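Local coordinates for hypothetical protein, IPT/TIG domain protein (Bacteroides ovatus, PDB 4HW6) that is of unknown function but, with an IPT/TIG domain joined to a six-bladed beta-propeller, is probably an auxiliary protein that binds carbohydrate or another nutrient, at residues K231-Y243 with G273-D285. Sequence-based numbering, arbitrary orientation.
Sequences KTCAVHPQNGKIY and GSNFHIVWHPTGD. With EDO (1,2-ethanediol), chain F.
Trp280 reaches from strand 276-280 into the turn that links strands 234-235 and 242-244, joining the first strands of two successive beta-propeller blades. Its CB lies 3.8 Å from Pro237 CD, and CG meets both that carbon and His236 CA, which sits over the five-membered ring in a CH-pi contact. CD1 touches the Val235 carbonyl and, at 3.7 Å, Ala234 CB. NE1 gives Ala234 O a long, weak hydrogen bond, the same oxygen that accepts from Tyr243 N. Trp280 CZ2 stands over the centre of the Tyr243 ring in a T-shaped stack, planes at 69°. His236 CD2 stands over the six-membered ring of Trp280, about 3.6 Å from CE3, CZ3 and CH2, edge to face with planes at 77°. The imidazole ND1 accepts from the backbone N of Gln238 and Asn239, and His236 NE2 donates a 2.8 Å hydrogen bond to Gly284 O, on a lone pair in the carbonyl plane. A chi1 of -170°, CG opposite the backbone N, carries the ring out to that carbonyl. A leucine in place of Trp280 would probably leave a gap between His236 and Tyr243 and cost the indole bond to Ala234 O. Ile278 CG2 packs on Ala234 CB, and Ile278 N donates an almost straight bond to Thr232 OG1, which is also hydrogen-bonded to Asp186 of the preceding blade. Lys231 NZ meets Asn275 OD1 at 2.8 Å and forms a salt bridge with Asp200; water 1 joins Lys231 O to His277 ND1. Each direct hydrogen bond between the two segments uses at least one side chain, the histidine bond at the aromatic end, the Thr232 and Lys231 bonds at the other; backbone groups engaging both ring nitrogens are likely to fix the buried histidine's rotation.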
ATOM      1  N   LYS A 231      -9.177  15.906  14.015  1.00 15.10           N
ATOM      2  CA  LYS A 231      -9.265  14.528  13.515  1.00 16.05           C
ATOM      3  C   LYS A 231      -8.330  14.121  12.372  1.00 15.36           C
ATOM      4  O   LYS A 231      -8.066  12.935  12.181  1.00 17.48           O
ATOM      5  CB  LYS A 231     -10.694  14.258  13.033  1.00 16.71           C
ATOM      6  CG  LYS A 231     -11.768  14.398  14.093  1.00 19.25           C
ATOM      7  CD  LYS A 231     -11.537  13.461  15.264  1.00 20.66           C
ATOM      8  CE  LYS A 231     -12.724  13.415  16.213  1.00 17.85           C
ATOM      9  NZ  LYS A 231     -12.547  12.288  17.169  1.00 18.17           N
ATOM     10  N   THR A 232      -7.856  15.086  11.609  1.00 14.20           N
ATOM     11  CA  THR A 232      -7.168  14.803  10.344  1.00 14.88           C
ATOM     12  C   THR A 232      -6.275  15.974   9.971  1.00 16.04           C
ATOM     13  O   THR A 232      -6.488  17.093  10.438  1.00 15.67           O
ATOM     14  CB  THR A 232      -8.175  14.452   9.206  1.00 17.69           C
ATOM     15  OG1 THR A 232      -7.484  13.979   8.034  1.00 18.78           O
ATOM     16  CG2 THR A 232      -9.062  15.627   8.829  1.00 16.43           C
ATOM     17  N   CYS A 233      -5.236  15.698   9.186  1.00 17.10           N
ATOM     18  CA  CYS A 233      -4.285  16.729   8.716  1.00 17.73           C
ATOM     19  C   CYS A 233      -3.869  16.429   7.269  1.00 21.82           C
ATOM     20  O   CYS A 233      -3.002  15.599   7.013  1.00 29.73           O
ATOM     21  CB  CYS A 233      -3.042  16.834   9.608  1.00 17.90           C
ATOM     22  SG  CYS A 233      -2.135  15.308   9.966  1.00 21.30           S
ATOM     23  N   ALA A 234      -4.490  17.122   6.333  1.00 15.48           N
ATOM     24  CA  ALA A 234      -4.253  16.889   4.918  1.00 15.28           C
ATOM     25  C   ALA A 234      -3.466  18.064   4.352  1.00 14.64           C
ATOM     26  O   ALA A 234      -3.963  19.190   4.294  1.00 16.88           O
ATOM     27  CB  ALA A 234      -5.570  16.724   4.187  1.00 15.68           C
ATOM     28  N   VAL A 235      -2.242  17.783   3.923  1.00 14.78           N
ATOM     29  CA  VAL A 235      -1.331  18.807   3.442  1.00 14.67           C
ATOM     30  C   VAL A 235      -1.495  18.972   1.942  1.00 14.72           C
ATOM     31  O   VAL A 235      -1.223  18.045   1.184  1.00 15.25           O
ATOM     32  CB  VAL A 235       0.134  18.472   3.745  1.00 15.32           C
ATOM     33  CG1 VAL A 235       1.061  19.548   3.179  1.00 15.63           C
ATOM     34  CG2 VAL A 235       0.349  18.343   5.244  1.00 16.17           C
ATOM     35  N   HIS A 236      -1.886  20.163   1.507  1.00 14.61           N
ATOM     36  CA  HIS A 236      -2.089  20.418   0.076  1.00 14.54           C
ATOM     37  C   HIS A 236      -0.752  20.411  -0.654  1.00 15.77           C
ATOM     38  O   HIS A 236       0.188  21.101  -0.238  1.00 15.59           O
ATOM     39  CB  HIS A 236      -2.759  21.750  -0.173  1.00 15.12           C
ATOM     40  CG  HIS A 236      -3.196  21.936  -1.600  1.00 16.07           C
ATOM     41  ND1 HIS A 236      -2.373  22.447  -2.576  1.00 16.51           N
ATOM     42  CD2 HIS A 236      -4.377  21.665  -2.204  1.00 15.79           C
ATOM     43  CE1 HIS A 236      -3.031  22.485  -3.718  1.00 17.40           C
ATOM     44  NE2 HIS A 236      -4.237  21.980  -3.530  1.00 16.04           N
ATOM     45  N   PRO A 237      -0.667  19.667  -1.782  1.00 16.91           N
ATOM     46  CA  PRO A 237       0.632  19.451  -2.432  1.00 18.04           C
ATOM     47  C   PRO A 237       1.287  20.632  -3.143  1.00 19.18           C
ATOM     48  O   PRO A 237       2.480  20.540  -3.461  1.00 21.54           O
ATOM     49  CB  PRO A 237       0.333  18.350  -3.467  1.00 20.23           C
ATOM     50  CG  PRO A 237      -1.132  18.421  -3.700  1.00 18.86           C
ATOM     51  CD  PRO A 237      -1.735  18.846  -2.395  1.00 17.42           C
ATOM     52  N   GLN A 238       0.549  21.709  -3.424  1.00 19.05           N
ATOM     53  CA  GLN A 238       1.149  22.929  -3.949  1.00 20.15           C
ATOM     54  C   GLN A 238       1.131  24.115  -2.999  1.00 19.39           C
ATOM     55  O   GLN A 238       2.070  24.891  -3.011  1.00 20.05           O
ATOM     56  CB  GLN A 238       0.510  23.363  -5.280  1.00 21.24           C
ATOM     57  CG  GLN A 238       0.801  22.405  -6.425  1.00 22.74           C
ATOM     58  CD  GLN A 238      -0.198  21.276  -6.480  1.00 22.40           C
ATOM     59  OE1 GLN A 238      -1.397  21.512  -6.315  1.00 21.58           O
ATOM     60  NE2 GLN A 238       0.278  20.049  -6.675  1.00 22.81           N
ATOM     61  N   ASN A 239       0.068  24.282  -2.206  1.00 17.42           N
ATOM     62  CA  ASN A 239      -0.032  25.462  -1.316  1.00 17.56           C
ATOM     63  C   ASN A 239       0.509  25.174   0.088  1.00 17.19           C
ATOM     64  O   ASN A 239       0.817  26.100   0.838  1.00 18.25           O
ATOM     65  CB  ASN A 239      -1.437  26.112  -1.319  1.00 17.22           C
ATOM     66  CG  ASN A 239      -2.486  25.364  -0.501  1.00 16.19           C
ATOM     67  OD1 ASN A 239      -2.212  24.676   0.503  1.00 16.17           O
ATOM     68  ND2 ASN A 239      -3.736  25.505  -0.940  1.00 15.87           N
ATOM     69  N   GLY A 240       0.662  23.885   0.403  1.00 16.37           N
ATOM     70  CA  GLY A 240       1.320  23.445   1.637  1.00 16.67           C
ATOM     71  C   GLY A 240       0.516  23.598   2.912  1.00 15.94           C
ATOM     72  O   GLY A 240       0.991  23.243   3.997  1.00 15.71           O
ATOM     73  N   LYS A 241      -0.708  24.096   2.806  1.00 15.75           N
ATOM     74  CA  LYS A 241      -1.530  24.302   3.984  1.00 16.31           C
ATOM     75  C   LYS A 241      -1.982  22.987   4.549  1.00 16.64           C
ATOM     76  O   LYS A 241      -2.169  22.009   3.819  1.00 14.56           O
ATOM     77  CB  LYS A 241      -2.748  25.196   3.660  1.00 15.84           C
ATOM     78  CG  LYS A 241      -2.333  26.628   3.375  1.00 18.01           C
ATOM     79  CD  LYS A 241      -3.361  27.469   2.619  1.00 21.41           C
ATOM     80  CE  LYS A 241      -4.767  27.339   3.126  1.00 23.02           C
ATOM     81  NZ  LYS A 241      -5.643  28.440   2.573  1.00 20.41           N
ATOM     82  N   ILE A 242      -2.162  22.979   5.869  1.00 14.21           N
ATOM     83  CA  ILE A 242      -2.680  21.830   6.584  1.00 13.86           C
ATOM     84  C   ILE A 242      -4.172  21.978   6.787  1.00 13.76           C
ATOM     85  O   ILE A 242      -4.632  22.870   7.492  1.00 15.06           O
ATOM     86  CB  ILE A 242      -1.987  21.625   7.954  1.00 14.90           C
ATOM     87  CG1 ILE A 242      -0.480  21.463   7.774  1.00 15.32           C
ATOM     88  CG2 ILE A 242      -2.559  20.409   8.668  1.00 13.82           C
ATOM     89  CD1 ILE A 242       0.297  21.647   9.079  1.00 16.51           C
ATOM     90  N   TYR A 243      -4.936  21.133   6.120  1.00 13.05           N
ATOM     91  CA  TYR A 243      -6.389  21.156   6.206  1.00 12.54           C
ATOM     92  C   TYR A 243      -6.865  20.168   7.247  1.00 13.57           C
ATOM     93  O   TYR A 243      -6.416  19.022   7.282  1.00 15.50           O
ATOM     94  CB  TYR A 243      -7.038  20.875   4.833  1.00 12.02           C
ATOM     95  CG  TYR A 243      -6.791  21.978   3.795  1.00 12.36           C
ATOM     96  CD1 TYR A 243      -5.545  22.114   3.155  1.00 13.32           C
ATOM     97  CD2 TYR A 243      -7.806  22.872   3.437  1.00 12.97           C
ATOM     98  CE1 TYR A 243      -5.321  23.106   2.203  1.00 14.19           C
ATOM     99  CE2 TYR A 243      -7.585  23.885   2.489  1.00 13.52           C
ATOM    100  CZ  TYR A 243      -6.340  23.979   1.866  1.00 14.12           C
ATOM    101  OH  TYR A 243      -6.108  24.974   0.934  1.00 14.52           O
ATOM    102  N   GLY A 273     -19.203  16.445  14.351  1.00 16.54           N
ATOM    103  CA  GLY A 273     -19.420  15.503  15.453  1.00 17.80           C
ATOM    104  C   GLY A 273     -19.044  14.080  15.106  1.00 17.05           C
ATOM    105  O   GLY A 273     -19.643  13.125  15.603  1.00 18.64           O
ATOM    106  N   SER A 274     -18.026  13.917  14.275  1.00 16.74           N
ATOM    107  CA  SER A 274     -17.698  12.617  13.712  1.00 17.09           C
ATOM    108  C   SER A 274     -16.245  12.651  13.240  1.00 16.67           C
ATOM    109  O   SER A 274     -15.619  13.718  13.211  1.00 17.51           O
ATOM    110  CB  SER A 274     -18.654  12.315  12.519  1.00 20.50           C
ATOM    111  OG  SER A 274     -18.650  10.939  12.169  1.00 24.31           O
ATOM    112  N   ASN A 275     -15.698  11.492  12.901  1.00 15.47           N
ATOM    113  CA  ASN A 275     -14.340  11.416  12.429  1.00 16.00           C
ATOM    114  C   ASN A 275     -14.360  11.631  10.920  1.00 14.65           C
ATOM    115  O   ASN A 275     -15.231  11.084  10.219  1.00 13.77           O
ATOM    116  CB  ASN A 275     -13.748  10.024  12.708  1.00 18.91           C
ATOM    117  CG  ASN A 275     -13.257   9.850  14.132  1.00 30.55           C
ATOM    118  OD1 ASN A 275     -13.421  10.722  14.977  1.00 35.39           O
ATOM    119  ND2 ASN A 275     -12.657   8.700  14.401  1.00 35.51           N
ATOM    120  N   PHE A 276     -13.384  12.380  10.419  1.00 13.15           N
ATOM    121  CA  PHE A 276     -13.193  12.542   8.984  1.00 12.96           C
ATOM    122  C   PHE A 276     -11.726  12.306   8.688  1.00 16.06           C
ATOM    123  O   PHE A 276     -10.875  12.514   9.542  1.00 15.18           O
ATOM    124  CB  PHE A 276     -13.601  13.958   8.525  1.00 13.73           C
ATOM    125  CG  PHE A 276     -15.027  14.290   8.835  1.00 13.22           C
ATOM    126  CD1 PHE A 276     -16.051  13.786   8.046  1.00 14.70           C
ATOM    127  CD2 PHE A 276     -15.360  15.059   9.947  1.00 15.78           C
ATOM    128  CE1 PHE A 276     -17.377  14.040   8.364  1.00 15.85           C
ATOM    129  CE2 PHE A 276     -16.675  15.327  10.247  1.00 15.59           C
ATOM    130  CZ  PHE A 276     -17.692  14.821   9.450  1.00 16.46           C
ATOM    131  N   HIS A 277     -11.451  11.906   7.461  1.00 14.10           N
ATOM    132  CA  HIS A 277     -10.086  11.798   6.967  1.00 15.00           C
ATOM    133  C   HIS A 277     -10.065  12.410   5.595  1.00 14.03           C
ATOM    134  O   HIS A 277     -10.777  11.962   4.696  1.00 14.74           O
ATOM    135  CB  HIS A 277      -9.644  10.347   6.891  1.00 15.16           C
ATOM    136  CG  HIS A 277      -8.206  10.182   6.519  1.00 17.07           C
ATOM    137  ND1 HIS A 277      -7.176  10.637   7.314  1.00 20.84           N
ATOM    138  CD2 HIS A 277      -7.630   9.647   5.418  1.00 17.17           C
ATOM    139  CE1 HIS A 277      -6.026  10.383   6.714  1.00 20.94           C
ATOM    140  NE2 HIS A 277      -6.275   9.783   5.560  1.00 16.24           N
ATOM    141  N   ILE A 278      -9.228  13.423   5.436  1.00 12.10           N
ATOM    142  CA  ILE A 278      -9.111  14.157   4.178  1.00 12.41           C
ATOM    143  C   ILE A 278      -7.837  13.726   3.470  1.00 12.66           C
ATOM    144  O   ILE A 278      -6.793  13.606   4.098  1.00 13.68           O
ATOM    145  CB  ILE A 278      -9.121  15.670   4.438  1.00 12.84           C
ATOM    146  CG1 ILE A 278     -10.465  16.099   5.056  1.00 15.00           C
ATOM    147  CG2 ILE A 278      -8.924  16.453   3.118  1.00 12.98           C
ATOM    148  CD1 ILE A 278     -10.490  17.527   5.571  1.00 17.18           C
ATOM    149  N   VAL A 279      -7.941  13.449   2.172  1.00 12.79           N
ATOM    150  CA  VAL A 279      -6.789  13.068   1.367  1.00 11.93           C
ATOM    151  C   VAL A 279      -6.800  13.860   0.053  1.00 12.77           C
ATOM    152  O   VAL A 279      -7.747  13.750  -0.740  1.00 12.47           O
ATOM    153  CB  VAL A 279      -6.762  11.546   1.020  1.00 12.50           C
ATOM    154  CG1 VAL A 279      -5.429  11.203   0.385  1.00 12.16           C
ATOM    155  CG2 VAL A 279      -7.046  10.652   2.240  1.00 13.15           C
ATOM    156  N   TRP A 280      -5.749  14.643  -0.178  1.00 13.16           N
ATOM    157  CA  TRP A 280      -5.593  15.392  -1.420  1.00 13.61           C
ATOM    158  C   TRP A 280      -5.287  14.452  -2.593  1.00 13.51           C
ATOM    159  O   TRP A 280      -4.447  13.548  -2.496  1.00 14.04           O
ATOM    160  CB  TRP A 280      -4.508  16.480  -1.300  1.00 14.52           C
ATOM    161  CG  TRP A 280      -4.971  17.649  -0.516  1.00 14.25           C
ATOM    162  CD1 TRP A 280      -4.690  17.922   0.791  1.00 15.01           C
ATOM    163  CD2 TRP A 280      -5.912  18.617  -0.943  1.00 14.53           C
ATOM    164  NE1 TRP A 280      -5.344  19.070   1.187  1.00 14.35           N
ATOM    165  CE2 TRP A 280      -6.135  19.494   0.147  1.00 14.70           C
ATOM    166  CE3 TRP A 280      -6.590  18.841  -2.148  1.00 14.27           C
ATOM    167  CZ2 TRP A 280      -6.999  20.581   0.054  1.00 15.81           C
ATOM    168  CZ3 TRP A 280      -7.472  19.902  -2.219  1.00 16.18           C
ATOM    169  CH2 TRP A 280      -7.657  20.764  -1.126  1.00 14.22           C
ATOM    170  N   HIS A 281      -5.956  14.682  -3.721  1.00 13.45           N
ATOM    171  CA  HIS A 281      -5.530  14.069  -4.960  1.00 13.26           C
ATOM    172  C   HIS A 281      -4.112  14.535  -5.253  1.00 14.81           C
ATOM    173  O   HIS A 281      -3.764  15.660  -4.930  1.00 15.15           O
ATOM    174  CB  HIS A 281      -6.441  14.467  -6.115  1.00 13.96           C
ATOM    175  CG  HIS A 281      -6.225  13.671  -7.366  1.00 13.98           C
ATOM    176  ND1 HIS A 281      -5.385  14.079  -8.386  1.00 15.21           N
ATOM    177  CD2 HIS A 281      -6.755  12.490  -7.765  1.00 13.67           C
ATOM    178  CE1 HIS A 281      -5.415  13.177  -9.354  1.00 16.96           C
ATOM    179  NE2 HIS A 281      -6.233  12.199  -8.996  1.00 15.11           N
ATOM    180  N   PRO A 282      -3.282  13.667  -5.873  1.00 16.48           N
ATOM    181  CA  PRO A 282      -1.903  14.082  -6.086  1.00 18.39           C
ATOM    182  C   PRO A 282      -1.746  15.368  -6.898  1.00 19.12           C
ATOM    183  O   PRO A 282      -0.783  16.101  -6.703  1.00 21.74           O
ATOM    184  CB  PRO A 282      -1.291  12.878  -6.804  1.00 19.40           C
ATOM    185  CG  PRO A 282      -2.043  11.721  -6.243  1.00 20.37           C
ATOM    186  CD  PRO A 282      -3.460  12.221  -6.087  1.00 17.59           C
ATOM    187  N   THR A 283      -2.684  15.661  -7.790  1.00 16.67           N
ATOM    188  CA  THR A 283      -2.650  16.927  -8.542  1.00 17.59           C
ATOM    189  C   THR A 283      -2.902  18.175  -7.685  1.00 18.03           C
ATOM    190  O   THR A 283      -2.544  19.292  -8.079  1.00 19.25           O
ATOM    191  CB  THR A 283      -3.724  16.960  -9.648  1.00 18.53           C
ATOM    192  OG1 THR A 283      -5.023  16.844  -9.057  1.00 17.38           O
ATOM    193  CG2 THR A 283      -3.514  15.837 -10.653  1.00 19.26           C
ATOM    194  N   GLY A 284      -3.567  18.000  -6.552  1.00 17.50           N
ATOM    195  CA  GLY A 284      -4.026  19.120  -5.721  1.00 17.41           C
ATOM    196  C   GLY A 284      -5.303  19.782  -6.204  1.00 17.88           C
ATOM    197  O   GLY A 284      -5.718  20.792  -5.639  1.00 17.99           O
ATOM    198  N   ASP A 285      -5.944  19.224  -7.241  1.00 18.12           N
ATOM    199  CA  ASP A 285      -7.135  19.830  -7.799  1.00 18.41           C
ATOM    200  C   ASP A 285      -8.354  19.683  -6.886  1.00 17.33           C
ATOM    201  O   ASP A 285      -9.312  20.458  -6.989  1.00 15.91           O
ATOM    202  CB  ASP A 285      -7.461  19.238  -9.181  1.00 20.10           C
ATOM    203  CG  ASP A 285      -6.450  19.615 -10.248  1.00 25.39           C
ATOM    204  OD1 ASP A 285      -5.620  20.503 -10.008  1.00 25.62           O
ATOM    205  OD2 ASP A 285      -6.491  19.020 -11.345  1.00 22.96           O
TER
HETATM  206  C1  EDO F 502      -8.429  14.352 -11.759  1.00 27.42           C
HETATM  207  O1  EDO F 502      -9.736  14.845 -11.438  1.00 31.21           O
HETATM  208  C2  EDO F 502      -7.363  15.331 -11.281  1.00 31.94           C
HETATM  209  O2  EDO F 502      -7.655  16.657 -11.749  1.00 38.83           O
HETATM  210  O   HOH W   1      -7.685  10.848  10.185  1.00 25.39           O
HETATM  211  O   HOH W   2     -11.865   9.030  17.359  1.00 52.12           O